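Long-range contact in putative acetylornithine deacetylase (Sulfolobus tokodaii, PDB 3VPB), which probably catalyses the ATP-dependent joining of glutamate to the C-terminal glutamate of the carrier protein LysW in arginine biosynthesis: residues 1-14 / 46-59. Numbering follows the deposited sequence. Where two conformers were deposited one is given.
Sequences MRVVLIVDIVRQEE and RYDVAIIRPVSMYR
Asp8, just after strand 2-7, reaches across to the turn that leads into helix 57-69 and spends both carboxylate oxygens there. Asp8 OD2 takes Val55 N at 2.8 Å, while Ile9 N comes to the same oxygen from the opposite face of the carboxylate. Asp8 OD1 receives Ser56 N on its syn lone pair, and Arg59 NH2 meets Asp8 OD1 from above the plane in a 3.1 Å salt bridge; Arg59 NE also donates to Leu108 O of the second subunit.

The second polar knot is Glu14, whose OE2 is gripped side-on by Arg53, NE at 2.8 Å and NH1 at 3.0 Å. Arg11 holds the same carboxylate through both oxygens, so the closeness of the two guanidinium groups is probably offset by the Glu14 carboxylate they share; Glu256 is a second salt-bridge partner of Arg11.

Between strands 2-7 and 49-52 the packing is tight and apolar: backbone bonds such as Ile6 N to Ile51 O (3.0 Å) set a parallel register, Val4 CG1 meets Ala50 CB at 3.6 Å, and helix 57-69 covers that face. The buried Tyr47 ring bounds this core, Val4 CB 3.5 Å from its centroid on one face and Arg46 CG over the other.

Beyond it the contact opens to solvent, with Arg46 exposed and Arg2 and Asp48 partly so; Arg2 NH1 salt-bridges Asp29.

Val10, Val55 and Met57 make backbone hydrogen bonds to the LysW chain. Adjacent parallel strands, each looping into a helix (12-23, 57-69), in the order 27-32, 2-7, 49-52, 73-75, mark the Rossmann-like preATP-grasp domain.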
loop_
_atom_site.group_PDB
_atom_site.type_symbol
_atom_site.label_atom_id
_atom_site.label_comp_id
_atom_site.label_asym_id
_atom_site.label_seq_id
_atom_site.Cartn_x
_atom_site.Cartn_y
_atom_site.Cartn_z
ATOM N N MET B 1 -39.267 20.111 -5.157
ATOM C CA MET B 1 -37.832 19.733 -5.303
ATOM C C MET B 1 -37.480 18.738 -4.199
ATOM O O MET B 1 -37.963 18.844 -3.062
ATOM C CB MET B 1 -36.952 20.982 -5.231
ATOM C CG MET B 1 -35.528 20.811 -5.710
ATOM S SD MET B 1 -34.573 22.357 -5.638
ATOM C CE MET B 1 -34.954 22.996 -4.023
ATOM N N ARG B 2 -36.704 17.730 -4.575
ATOM C CA ARG B 2 -36.229 16.721 -3.651
ATOM C C ARG B 2 -34.728 16.677 -3.803
ATOM O O ARG B 2 -34.215 16.433 -4.893
ATOM C CB ARG B 2 -36.840 15.349 -3.968
ATOM C CG ARG B 2 -37.894 14.931 -2.993
ATOM C CD ARG B 2 -37.482 13.670 -2.216
ATOM N NE ARG B 2 -38.137 12.507 -2.807
ATOM C CZ ARG B 2 -38.091 11.262 -2.333
ATOM N NH1 ARG B 2 -37.384 10.958 -1.236
ATOM N NH2 ARG B 2 -38.755 10.307 -2.979
ATOM N N VAL B 3 -34.037 16.897 -2.697
ATOM C CA VAL B 3 -32.590 16.965 -2.682
ATOM C C VAL B 3 -32.069 15.753 -1.933
ATOM O O VAL B 3 -32.667 15.310 -0.966
ATOM C CB VAL B 3 -32.113 18.253 -1.936
ATOM C CG1 VAL B 3 -30.582 18.263 -1.743
ATOM C CG2 VAL B 3 -32.580 19.503 -2.689
ATOM N N VAL B 4 -30.957 15.198 -2.405
ATOM C CA VAL B 4 -30.248 14.202 -1.603
ATOM C C VAL B 4 -28.886 14.735 -1.223
ATOM O O VAL B 4 -28.176 15.281 -2.055
ATOM C CB VAL B 4 -30.187 12.786 -2.285
ATOM C CG1 VAL B 4 -29.425 12.807 -3.583
ATOM C CG2 VAL B 4 -29.573 11.739 -1.302
ATOM N N LEU B 5 -28.526 14.578 0.049
ATOM C CA LEU B 5 -27.235 15.007 0.548
ATOM C C LEU B 5 -26.410 13.734 0.728
ATOM O O LEU B 5 -26.803 12.871 1.476
ATOM C CB LEU B 5 -27.416 15.755 1.888
ATOM C CG LEU B 5 -26.196 16.250 2.700
ATOM C CD1 LEU B 5 -25.368 17.253 1.869
ATOM C CD2 LEU B 5 -26.658 16.922 4.022
ATOM N N ILE B 6 -25.319 13.618 -0.031
ATOM C CA ILE B 6 -24.539 12.402 -0.116
ATOM C C ILE B 6 -23.323 12.598 0.783
ATOM O O ILE B 6 -22.556 13.539 0.599
ATOM C CB ILE B 6 -24.061 12.168 -1.588
ATOM C CG1 ILE B 6 -25.250 11.934 -2.530
ATOM C CG2 ILE B 6 -23.021 11.026 -1.663
ATOM C CD1 ILE B 6 -26.046 10.630 -2.217
ATOM N N VAL B 7 -23.134 11.708 1.757
ATOM C CA VAL B 7 -22.097 11.934 2.769
ATOM C C VAL B 7 -21.355 10.622 3.062
ATOM O O VAL B 7 -21.840 9.546 2.703
ATOM C CB VAL B 7 -22.727 12.463 4.096
ATOM C CG1 VAL B 7 -23.571 13.739 3.828
ATOM C CG2 VAL B 7 -23.581 11.378 4.798
ATOM N N ASP B 8 -20.169 10.714 3.662
ATOM C CA ASP B 8 -19.572 9.531 4.290
ATOM C C ASP B 8 -19.248 9.809 5.752
ATOM O O ASP B 8 -19.705 9.100 6.661
ATOM C CB ASP B 8 -18.382 8.929 3.489
ATOM C CG ASP B 8 -17.277 9.934 3.154
ATOM O OD1 ASP B 8 -16.366 9.563 2.348
ATOM O OD2 ASP B 8 -17.272 11.067 3.674
ATOM N N ILE B 9 -18.455 10.846 5.978
ATOM C CA ILE B 9 -18.239 11.343 7.325
ATOM C C ILE B 9 -18.952 12.684 7.412
ATOM O O ILE B 9 -18.778 13.537 6.544
ATOM C CB ILE B 9 -16.729 11.522 7.659
ATOM C CG1 ILE B 9 -16.039 10.170 7.902
ATOM C CG2 ILE B 9 -16.569 12.387 8.919
ATOM C CD1 ILE B 9 -15.852 9.284 6.682
ATOM N N VAL B 10 -19.757 12.863 8.450
ATOM C CA VAL B 10 -20.517 14.089 8.643
ATOM C C VAL B 10 -19.702 15.075 9.486
ATOM O O VAL B 10 -19.498 14.854 10.694
ATOM C CB VAL B 10 -21.916 13.796 9.265
ATOM C CG1 VAL B 10 -22.582 15.067 9.706
ATOM C CG2 VAL B 10 -22.811 13.062 8.261
ATOM N N ARG B 11 -19.169 16.107 8.827
ATOM C CA ARG B 11 -18.443 17.185 9.509
ATOM C C ARG B 11 -19.393 18.341 9.781
ATOM O O ARG B 11 -20.565 18.320 9.365
ATOM C CB ARG B 11 -17.295 17.743 8.640
ATOM C CG ARG B 11 -16.318 16.745 8.087
ATOM C CD ARG B 11 -15.587 17.311 6.895
ATOM N NE ARG B 11 -16.405 17.229 5.675
ATOM C CZ ARG B 11 -15.922 17.262 4.440
ATOM N NH1 ARG B 11 -14.613 17.392 4.257
ATOM N NH2 ARG B 11 -16.745 17.136 3.389
ATOM N N GLN B 12 -18.862 19.391 10.409
ATOM C CA GLN B 12 -19.652 20.599 10.644
ATOM C C GLN B 12 -20.305 21.091 9.361
ATOM O O GLN B 12 -21.462 21.504 9.374
ATOM C CB GLN B 12 -18.789 21.712 11.249
ATOM C CG GLN B 12 -19.012 21.936 12.738
ATOM C CD GLN B 12 -20.434 22.381 13.063
ATOM O OE1 GLN B 12 -21.187 21.641 13.692
ATOM N NE2 GLN B 12 -20.816 23.575 12.609
ATOM N N GLU B 13 -19.563 21.015 8.262
ATOM C CA GLU B 13 -20.045 21.508 6.983
ATOM C C GLU B 13 -21.320 20.764 6.561
ATOM O O GLU B 13 -22.275 21.375 6.099
ATOM C CB GLU B 13 -18.972 21.341 5.905
ATOM C CG GLU B 13 -17.853 22.411 5.919
ATOM C CD GLU B 13 -16.725 22.151 6.912
ATOM O OE1 GLU B 13 -15.744 22.931 6.884
ATOM O OE2 GLU B 13 -16.800 21.186 7.704
ATOM N N GLU B 14 -21.309 19.442 6.683
ATOM C CA GLU B 14 -22.482 18.656 6.312
ATOM C C GLU B 14 -23.677 18.948 7.224
ATOM O O GLU B 14 -24.814 19.020 6.755
ATOM C CB GLU B 14 -22.164 17.168 6.281
ATOM C CG GLU B 14 -21.301 16.768 5.077
ATOM C CD GLU B 14 -19.851 17.288 5.162
ATOM O OE1 GLU B 14 -19.211 17.144 6.225
ATOM O OE2 GLU B 14 -19.352 17.833 4.161
ATOM N N ARG B 46 -35.603 9.843 -8.400
ATOM C CA ARG B 46 -36.566 10.481 -7.513
ATOM C C ARG B 46 -36.019 11.808 -6.961
ATOM O O ARG B 46 -36.801 12.666 -6.539
ATOM C CB ARG B 46 -36.977 9.524 -6.387
ATOM C CG ARG B 46 -35.955 9.316 -5.269
ATOM C CD ARG B 46 -36.406 8.165 -4.379
ATOM N NE ARG B 46 -35.463 7.816 -3.319
ATOM C CZ ARG B 46 -34.530 6.867 -3.421
ATOM N NH1 ARG B 46 -33.734 6.610 -2.392
ATOM N NH2 ARG B 46 -34.382 6.181 -4.551
ATOM N N TYR B 47 -34.688 11.980 -6.988
ATOM C CA TYR B 47 -34.068 13.246 -6.558
ATOM C C TYR B 47 -33.806 14.154 -7.735
ATOM O O TYR B 47 -33.397 13.716 -8.813
ATOM C CB TYR B 47 -32.771 13.010 -5.783
ATOM C CG TYR B 47 -32.952 12.088 -4.605
ATOM C CD1 TYR B 47 -33.683 12.495 -3.491
ATOM C CD2 TYR B 47 -32.395 10.806 -4.609
ATOM C CE1 TYR B 47 -33.858 11.648 -2.404
ATOM C CE2 TYR B 47 -32.561 9.947 -3.512
ATOM C CZ TYR B 47 -33.311 10.381 -2.428
ATOM O OH TYR B 47 -33.467 9.549 -1.341
ATOM N N ASP B 48 -34.075 15.432 -7.521
ATOM C CA ASP B 48 -33.820 16.455 -8.517
ATOM C C ASP B 48 -32.369 16.921 -8.472
ATOM O O ASP B 48 -31.731 17.138 -9.528
ATOM C CB ASP B 48 -34.808 17.581 -8.283
ATOM C CG ASP B 48 -36.258 17.074 -8.358
ATOM O OD1 ASP B 48 -36.655 16.599 -9.441
ATOM O OD2 ASP B 48 -36.963 17.071 -7.333
ATOM N N VAL B 49 -31.825 17.032 -7.254
ATOM C CA VAL B 49 -30.478 17.563 -7.078
ATOM C C VAL B 49 -29.782 16.737 -6.001
ATOM O O VAL B 49 -30.405 16.371 -5.021
ATOM C CB VAL B 49 -30.493 19.047 -6.610
ATOM C CG1 VAL B 49 -29.076 19.528 -6.285
ATOM C CG2 VAL B 49 -31.117 19.948 -7.673
ATOM N N ALA B 50 -28.498 16.473 -6.215
ATOM C CA ALA B 50 -27.648 15.792 -5.205
ATOM C C ALA B 50 -26.505 16.719 -4.795
ATOM O O ALA B 50 -25.845 17.307 -5.648
ATOM C CB ALA B 50 -27.100 14.491 -5.781
ATOM N N ILE B 51 -26.279 16.867 -3.485
ATOM C CA ILE B 51 -25.185 17.733 -3.005
ATOM C C ILE B 51 -24.123 16.740 -2.583
ATOM O O ILE B 51 -24.377 15.912 -1.724
ATOM C CB ILE B 51 -25.623 18.590 -1.819
ATOM C CG1 ILE B 51 -26.803 19.485 -2.211
ATOM C CG2 ILE B 51 -24.428 19.432 -1.237
ATOM C CD1 ILE B 51 -27.302 20.346 -1.020
ATOM N N ILE B 52 -22.979 16.773 -3.262
ATOM C CA ILE B 52 -22.013 15.678 -3.144
ATOM C C ILE B 52 -20.990 16.102 -2.102
ATOM O O ILE B 52 -20.151 16.949 -2.365
ATOM C CB ILE B 52 -21.293 15.392 -4.520
ATOM C CG1 ILE B 52 -22.302 15.014 -5.643
ATOM C CG2 ILE B 52 -20.217 14.305 -4.319
ATOM C CD1 ILE B 52 -23.198 13.760 -5.327
ATOM N N ARG B 53 -21.027 15.438 -0.949
ATOM C CA ARG B 53 -20.235 15.837 0.219
ATOM C C ARG B 53 -19.263 14.790 0.841
ATOM O O ARG B 53 -18.711 15.059 1.904
ATOM C CB ARG B 53 -21.179 16.403 1.300
ATOM C CG ARG B 53 -21.862 17.733 0.891
ATOM C CD ARG B 53 -20.843 18.809 0.548
ATOM N NE ARG B 53 -19.972 19.083 1.698
ATOM C CZ ARG B 53 -19.070 20.059 1.722
ATOM N NH1 ARG B 53 -18.327 20.259 2.807
ATOM N NH2 ARG B 53 -18.936 20.848 0.664
ATOM N N PRO B 54 -19.032 13.613 0.200
ATOM C CA PRO B 54 -18.071 12.716 0.844
ATOM C C PRO B 54 -16.676 13.335 0.986
ATOM O O PRO B 54 -16.230 14.091 0.107
ATOM C CB PRO B 54 -18.005 11.514 -0.136
ATOM C CG PRO B 54 -19.323 11.543 -0.821
ATOM C CD PRO B 54 -19.534 13.018 -1.044
ATOM N N VAL B 55 -15.997 12.960 2.074
ATOM C CA VAL B 55 -14.625 13.391 2.370
ATOM C C VAL B 55 -13.676 12.633 1.442
ATOM O O VAL B 55 -12.623 13.152 1.039
ATOM C CB VAL B 55 -14.246 13.096 3.852
ATOM C CG1 VAL B 55 -12.862 13.682 4.216
ATOM C CG2 VAL B 55 -15.330 13.603 4.820
ATOM N N SER B 56 -14.042 11.398 1.091
ATOM C CA SER B 56 -13.215 10.602 0.159
ATOM C C SER B 56 -13.490 11.139 -1.239
ATOM O O SER B 56 -14.644 11.153 -1.655
ATOM C CB SER B 56 -13.628 9.131 0.199
ATOM O OG SER B 56 -13.142 8.452 -0.957
ATOM N N MET B 57 -12.460 11.585 -1.946
ATOM C CA MET B 57 -12.643 12.079 -3.312
ATOM C C MET B 57 -13.187 10.975 -4.248
ATOM O O MET B 57 -14.041 11.244 -5.083
ATOM C CB MET B 57 -11.358 12.656 -3.879
ATOM C CG MET B 57 -11.542 13.259 -5.277
ATOM S SD MET B 57 -11.226 12.035 -6.559
ATOM C CE MET B 57 -9.437 12.271 -6.584
ATOM N N TYR B 58 -12.726 9.743 -4.087
ATOM C CA TYR B 58 -13.258 8.654 -4.930
ATOM C C TYR B 58 -14.743 8.396 -4.672
ATOM O O TYR B 58 -15.509 8.179 -5.620
ATOM C CB TYR B 58 -12.438 7.374 -4.793
ATOM C CG TYR B 58 -11.034 7.496 -5.367
ATOM C CD1 TYR B 58 -10.822 7.834 -6.704
ATOM C CD2 TYR B 58 -9.923 7.251 -4.573
ATOM C CE1 TYR B 58 -9.516 7.953 -7.219
ATOM C CE2 TYR B 58 -8.630 7.359 -5.078
ATOM C CZ TYR B 58 -8.436 7.695 -6.394
ATOM O OH TYR B 58 -7.142 7.792 -6.868
ATOM N N ARG B 59 -15.152 8.436 -3.405
ATOM C CA ARG B 59 -16.587 8.339 -3.064
ATOM C C ARG B 59 -17.391 9.490 -3.651
ATOM O O ARG B 59 -18.492 9.275 -4.154
ATOM C CB ARG B 59 -16.823 8.276 -1.554
ATOM C CG ARG B 59 -16.348 6.982 -0.921
ATOM C CD ARG B 59 -17.037 6.748 0.404
ATOM N NE ARG B 59 -16.537 5.521 1.015
ATOM C CZ ARG B 59 -15.878 5.485 2.167
ATOM N NH1 ARG B 59 -15.470 4.320 2.640
ATOM N NH2 ARG B 59 -15.668 6.609 2.872
HETATM O O HOH W 1 -19.416 13.556 4.065
#